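PDB 5C3Q: thymine dioxygenase from Neurospora crassa, which probably hydroxylates the methyl group of thymine as an iron- and 2-oxoglutarate-dependent dioxygenase. Local coordinates for residues G91-L103 with E110-S122. Residues are numbered along the deposited sequence; the frame is centred on the assembly and turned at random.
Sequences GYSAPGREKVTQL and EKIRSAAPDIKES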
loop_
_atom_site.group_PDB
_atom_site.type_symbol
_atom_site.label_atom_id
_atom_site.label_comp_id
_atom_site.label_asym_id
_atom_site.label_seq_id
_atom_site.Cartn_x
_atom_site.Cartn_y
_atom_site.Cartn_z
ATOM N N GLY A 91 -4.757 -9.040 -11.548
ATOM C CA GLY A 91 -6.023 -8.903 -12.249
ATOM C C GLY A 91 -7.096 -8.157 -11.483
ATOM O O GLY A 91 -6.847 -7.584 -10.413
ATOM N N TYR A 92 -8.298 -8.181 -12.049
ATOM C CA TYR A 92 -9.404 -7.357 -11.583
ATOM C C TYR A 92 -10.187 -8.027 -10.463
ATOM O O TYR A 92 -10.449 -9.228 -10.511
ATOM C CB TYR A 92 -10.351 -7.041 -12.741
ATOM C CG TYR A 92 -11.601 -6.315 -12.309
ATOM C CD1 TYR A 92 -11.562 -4.963 -11.982
ATOM C CD2 TYR A 92 -12.823 -6.980 -12.219
ATOM C CE1 TYR A 92 -12.703 -4.294 -11.579
ATOM C CE2 TYR A 92 -13.970 -6.315 -11.816
ATOM C CZ TYR A 92 -13.904 -4.973 -11.498
ATOM O OH TYR A 92 -15.034 -4.300 -11.096
ATOM N N SER A 93 -10.571 -7.236 -9.465
ATOM C CA SER A 93 -11.381 -7.739 -8.368
ATOM C C SER A 93 -12.368 -6.693 -7.852
ATOM O O SER A 93 -12.095 -5.490 -7.865
ATOM C CB SER A 93 -10.487 -8.217 -7.230
ATOM O OG SER A 93 -11.252 -8.895 -6.255
ATOM N N ALA A 94 -13.530 -7.175 -7.422
ATOM C CA ALA A 94 -14.519 -6.356 -6.731
ATOM C C ALA A 94 -15.201 -7.237 -5.693
ATOM O O ALA A 94 -15.748 -8.278 -6.045
ATOM C CB ALA A 94 -15.538 -5.808 -7.714
ATOM N N PRO A 95 -15.161 -6.833 -4.408
ATOM C CA PRO A 95 -15.718 -7.693 -3.364
ATOM C C PRO A 95 -17.230 -7.870 -3.503
ATOM O O PRO A 95 -17.952 -6.890 -3.685
ATOM C CB PRO A 95 -15.371 -6.952 -2.068
ATOM C CG PRO A 95 -15.216 -5.528 -2.468
ATOM C CD PRO A 95 -14.708 -5.535 -3.878
ATOM N N GLY A 96 -17.687 -9.116 -3.434
ATOM C CA GLY A 96 -19.109 -9.434 -3.530
ATOM C C GLY A 96 -19.672 -9.839 -2.183
ATOM O O GLY A 96 -18.930 -9.991 -1.209
ATOM N N ARG A 97 -20.992 -10.004 -2.130
ATOM C CA ARG A 97 -21.667 -10.463 -0.920
ATOM C C ARG A 97 -21.598 -11.982 -0.809
ATOM O O ARG A 97 -21.783 -12.690 -1.799
ATOM C CB ARG A 97 -23.133 -10.025 -0.923
ATOM C CG ARG A 97 -23.347 -8.565 -0.571
ATOM C CD ARG A 97 -24.816 -8.185 -0.669
ATOM N NE ARG A 97 -25.093 -6.928 0.025
ATOM C CZ ARG A 97 -25.360 -6.812 1.326
ATOM N NH1 ARG A 97 -25.400 -7.881 2.120
ATOM N NH2 ARG A 97 -25.594 -5.610 1.841
ATOM N N GLU A 98 -21.329 -12.476 0.396
ATOM C CA GLU A 98 -21.428 -13.905 0.674
ATOM C C GLU A 98 -22.895 -14.308 0.645
ATOM O O GLU A 98 -23.761 -13.541 1.064
ATOM C CB GLU A 98 -20.847 -14.242 2.046
ATOM C CG GLU A 98 -19.350 -14.019 2.175
ATOM C CD GLU A 98 -18.793 -14.591 3.467
ATOM O OE1 GLU A 98 -19.488 -14.518 4.503
ATOM O OE2 GLU A 98 -17.661 -15.118 3.446
ATOM N N LYS A 99 -23.169 -15.510 0.151
ATOM C CA LYS A 99 -24.534 -16.012 0.065
ATOM C C LYS A 99 -24.800 -17.030 1.161
ATOM O O LYS A 99 -23.892 -17.740 1.593
ATOM C CB LYS A 99 -24.785 -16.649 -1.307
ATOM C CG LYS A 99 -24.519 -15.723 -2.488
ATOM C CD LYS A 99 -25.465 -14.527 -2.500
ATOM C CE LYS A 99 -24.872 -13.339 -3.240
ATOM N NZ LYS A 99 -25.574 -12.074 -2.889
ATOM N N VAL A 100 -26.047 -17.084 1.618
ATOM C CA VAL A 100 -26.491 -18.151 2.500
ATOM C C VAL A 100 -26.777 -19.363 1.620
ATOM O O VAL A 100 -27.307 -19.223 0.520
ATOM C CB VAL A 100 -27.754 -17.754 3.294
ATOM C CG1 VAL A 100 -28.253 -18.913 4.148
ATOM C CG2 VAL A 100 -27.473 -16.538 4.165
ATOM N N THR A 101 -26.417 -20.545 2.110
ATOM C CA THR A 101 -26.636 -21.795 1.386
ATOM C C THR A 101 -26.935 -22.928 2.365
ATOM O O THR A 101 -26.840 -22.754 3.581
ATOM C CB THR A 101 -25.429 -22.161 0.484
ATOM O OG1 THR A 101 -25.651 -23.434 -0.136
ATOM C CG2 THR A 101 -24.125 -22.212 1.272
ATOM N N GLN A 102 -27.319 -24.078 1.819
ATOM C CA GLN A 102 -27.525 -25.300 2.609
ATOM C C GLN A 102 -26.361 -25.602 3.563
ATOM O O GLN A 102 -26.577 -26.099 4.669
ATOM C CB GLN A 102 -27.795 -26.519 1.701
ATOM C CG GLN A 102 -27.057 -26.534 0.364
ATOM C CD GLN A 102 -27.869 -25.914 -0.765
ATOM O OE1 GLN A 102 -27.582 -24.803 -1.214
ATOM N NE2 GLN A 102 -28.898 -26.624 -1.216
ATOM N N LEU A 103 -25.138 -25.290 3.135
ATOM C CA LEU A 103 -23.932 -25.602 3.910
ATOM C C LEU A 103 -23.622 -24.653 5.078
ATOM O O LEU A 103 -22.854 -25.020 5.967
ATOM C CB LEU A 103 -22.712 -25.655 2.978
ATOM C CG LEU A 103 -22.786 -26.623 1.790
ATOM C CD1 LEU A 103 -21.497 -26.563 0.984
ATOM C CD2 LEU A 103 -23.059 -28.049 2.244
ATOM N N GLU A 110 -27.243 -14.685 10.287
ATOM C CA GLU A 110 -27.598 -13.311 10.650
ATOM C C GLU A 110 -26.492 -12.343 10.214
ATOM O O GLU A 110 -26.773 -11.268 9.677
ATOM C CB GLU A 110 -27.830 -13.184 12.162
ATOM C CG GLU A 110 -28.849 -14.159 12.748
ATOM C CD GLU A 110 -28.905 -14.114 14.269
ATOM O OE1 GLU A 110 -28.896 -15.195 14.898
ATOM O OE2 GLU A 110 -28.959 -13.001 14.838
ATOM N N LYS A 111 -25.241 -12.741 10.445
ATOM C CA LYS A 111 -24.077 -11.929 10.080
ATOM C C LYS A 111 -23.901 -11.793 8.566
ATOM O O LYS A 111 -23.595 -10.708 8.074
ATOM C CB LYS A 111 -22.793 -12.517 10.675
ATOM C CG LYS A 111 -22.697 -12.452 12.193
ATOM C CD LYS A 111 -21.266 -12.160 12.635
ATOM C CE LYS A 111 -21.038 -12.464 14.107
ATOM N NZ LYS A 111 -20.748 -13.908 14.345
ATOM N N ILE A 112 -24.077 -12.898 7.842
ATOM C CA ILE A 112 -23.924 -12.909 6.383
ATOM C C ILE A 112 -24.951 -11.994 5.719
ATOM O O ILE A 112 -24.605 -11.205 4.845
ATOM C CB ILE A 112 -24.037 -14.340 5.803
ATOM C CG1 ILE A 112 -22.817 -15.173 6.210
ATOM C CG2 ILE A 112 -24.145 -14.311 4.282
ATOM C CD1 ILE A 112 -23.020 -16.667 6.099
ATOM N N ARG A 113 -26.208 -12.104 6.144
ATOM C CA ARG A 113 -27.288 -11.273 5.601
ATOM C C ARG A 113 -27.066 -9.780 5.855
ATOM O O ARG A 113 -27.379 -8.947 5.004
ATOM C CB ARG A 113 -28.642 -11.708 6.174
ATOM C CG ARG A 113 -29.174 -12.989 5.556
ATOM C CD ARG A 113 -30.385 -13.525 6.300
ATOM N NE ARG A 113 -31.023 -14.622 5.567
ATOM C CZ ARG A 113 -31.872 -15.508 6.090
ATOM N NH1 ARG A 113 -32.390 -16.459 5.316
ATOM N NH2 ARG A 113 -32.205 -15.460 7.376
ATOM N N SER A 114 -26.520 -9.453 7.022
ATOM C CA SER A 114 -26.292 -8.060 7.409
ATOM C C SER A 114 -24.916 -7.536 6.988
ATOM O O SER A 114 -24.631 -6.350 7.159
ATOM C CB SER A 114 -26.465 -7.907 8.922
ATOM O OG SER A 114 -25.600 -8.786 9.622
ATOM N N ALA A 115 -24.070 -8.405 6.434
ATOM C CA ALA A 115 -22.706 -8.017 6.056
ATOM C C ALA A 115 -22.704 -7.021 4.898
ATOM O O ALA A 115 -23.493 -7.144 3.956
ATOM C CB ALA A 115 -21.877 -9.244 5.694
ATOM N N ALA A 116 -21.811 -6.036 4.982
ATOM C CA ALA A 116 -21.700 -4.985 3.980
ATOM C C ALA A 116 -20.303 -5.018 3.360
ATOM O O ALA A 116 -19.335 -4.636 4.011
ATOM C CB ALA A 116 -21.963 -3.633 4.621
ATOM N N PRO A 117 -20.187 -5.484 2.104
ATOM C CA PRO A 117 -18.854 -5.556 1.490
ATOM C C PRO A 117 -18.266 -4.180 1.160
ATOM O O PRO A 117 -19.010 -3.233 0.903
ATOM C CB PRO A 117 -19.091 -6.369 0.212
ATOM C CG PRO A 117 -20.539 -6.220 -0.089
ATOM C CD PRO A 117 -21.240 -6.023 1.223
ATOM N N ASP A 118 -16.937 -4.085 1.179
ATOM C CA ASP A 118 -16.230 -2.837 0.865
ATOM C C ASP A 118 -16.673 -2.296 -0.494
ATOM O O ASP A 118 -16.774 -3.048 -1.459
ATOM C CB ASP A 118 -14.717 -3.070 0.856
ATOM C CG ASP A 118 -14.150 -3.352 2.241
ATOM O OD1 ASP A 118 -14.897 -3.278 3.239
ATOM O OD2 ASP A 118 -12.941 -3.650 2.332
ATOM N N ILE A 119 -16.954 -0.997 -0.562
ATOM C CA ILE A 119 -17.407 -0.381 -1.805
ATOM C C ILE A 119 -16.180 0.086 -2.586
ATOM O O ILE A 119 -15.806 1.258 -2.550
ATOM C CB ILE A 119 -18.380 0.790 -1.556
ATOM C CG1 ILE A 119 -19.528 0.354 -0.640
ATOM C CG2 ILE A 119 -18.947 1.290 -2.878
ATOM C CD1 ILE A 119 -20.339 1.506 -0.083
ATOM N N LYS A 120 -15.551 -0.855 -3.282
ATOM C CA LYS A 120 -14.314 -0.592 -4.005
ATOM C C LYS A 120 -14.130 -1.597 -5.137
ATOM O O LYS A 120 -14.756 -2.651 -5.148
ATOM C CB LYS A 120 -13.116 -0.666 -3.047
ATOM C CG LYS A 120 -12.802 -2.065 -2.523
ATOM C CD LYS A 120 -11.548 -2.082 -1.661
ATOM C CE LYS A 120 -11.186 -3.496 -1.236
ATOM N NZ LYS A 120 -9.873 -3.541 -0.529
ATOM N N GLU A 121 -13.280 -1.255 -6.095
ATOM C CA GLU A 121 -12.804 -2.224 -7.074
ATOM C C GLU A 121 -11.313 -2.003 -7.273
ATOM O O GLU A 121 -10.797 -0.916 -7.005
ATOM C CB GLU A 121 -13.577 -2.130 -8.400
ATOM C CG GLU A 121 -13.648 -0.742 -9.008
ATOM C CD GLU A 121 -14.480 -0.679 -10.280
ATOM O OE1 GLU A 121 -14.718 -1.722 -10.928
ATOM O OE2 GLU A 121 -14.885 0.439 -10.654
ATOM N N SER A 122 -10.620 -3.044 -7.714
ATOM C CA SER A 122 -9.175 -2.977 -7.862
ATOM C C SER A 122 -8.683 -3.759 -9.071
ATOM O O SER A 122 -9.347 -4.676 -9.555
ATOM C CB SER A 122 -8.484 -3.486 -6.595
ATOM O OG SER A 122 -8.752 -4.857 -6.379
HETATM O O HOH W 1 -7.430 -6.894 -7.701
#
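Ser93 and Ser122 form an antiparallel hydrogen-bonded pair where strand 91-93 pairs with strand 121-125 at the margin of the large mixed sheet of the double-stranded beta-helix fold. Ser93 N gives its hydrogen to Ser122 O at 2.8 Å, and Ser122 N returns one to Ser93 O at 2.9 Å. Next to this pair, Tyr92 OH donates to Glu121 OE1 (2.6 Å). The carboxylate oxygen sits at the edge of the phenol, near the ring plane, although the carboxylate itself is turned 68° from the ring. The chi1 of 174° sets the Tyr92 ring beside its own carbonyl carbon, and CD1 comes within 3.3 Å of Ser122 O. The Glu121 carboxylate has further partners: OE1 makes a salt bridge with Lys78, and OE2 is hydrogen-bonded to His195; the lysine would be expected to favour the ionised carboxylate.

Beyond the strands the two chains run on as loops. Pro95 turns toward 110-122 and sets CG 3.1 Å from Asp118 O and CD against Lys120 O. Arg97 crosses Pro117 at about a right angle, its CG against the proline ring and Pro117 CD over one guanidinium face; Ala115 O also lies over a face of this group, 2.7 Å from Arg97 NH1, off the line of its N-H bonds, and the pair is not a hydrogen bond. Farther along, helix 106-114 offers Ile112, whose CG2 packs on Glu98 O and, at 4.0 Å, on Val100 CG2.

Toward strand 190-200, Lys120 touches Tyr196 and Ser122 touches Arg192, both 2-oxoglutarate-binding residues, which places 110-122 between 91-103 and the cofactor pocket. A water bridges the two segments at their strand end, donating to Gly91 O and accepting from Ser122 OG at 2.8 Å.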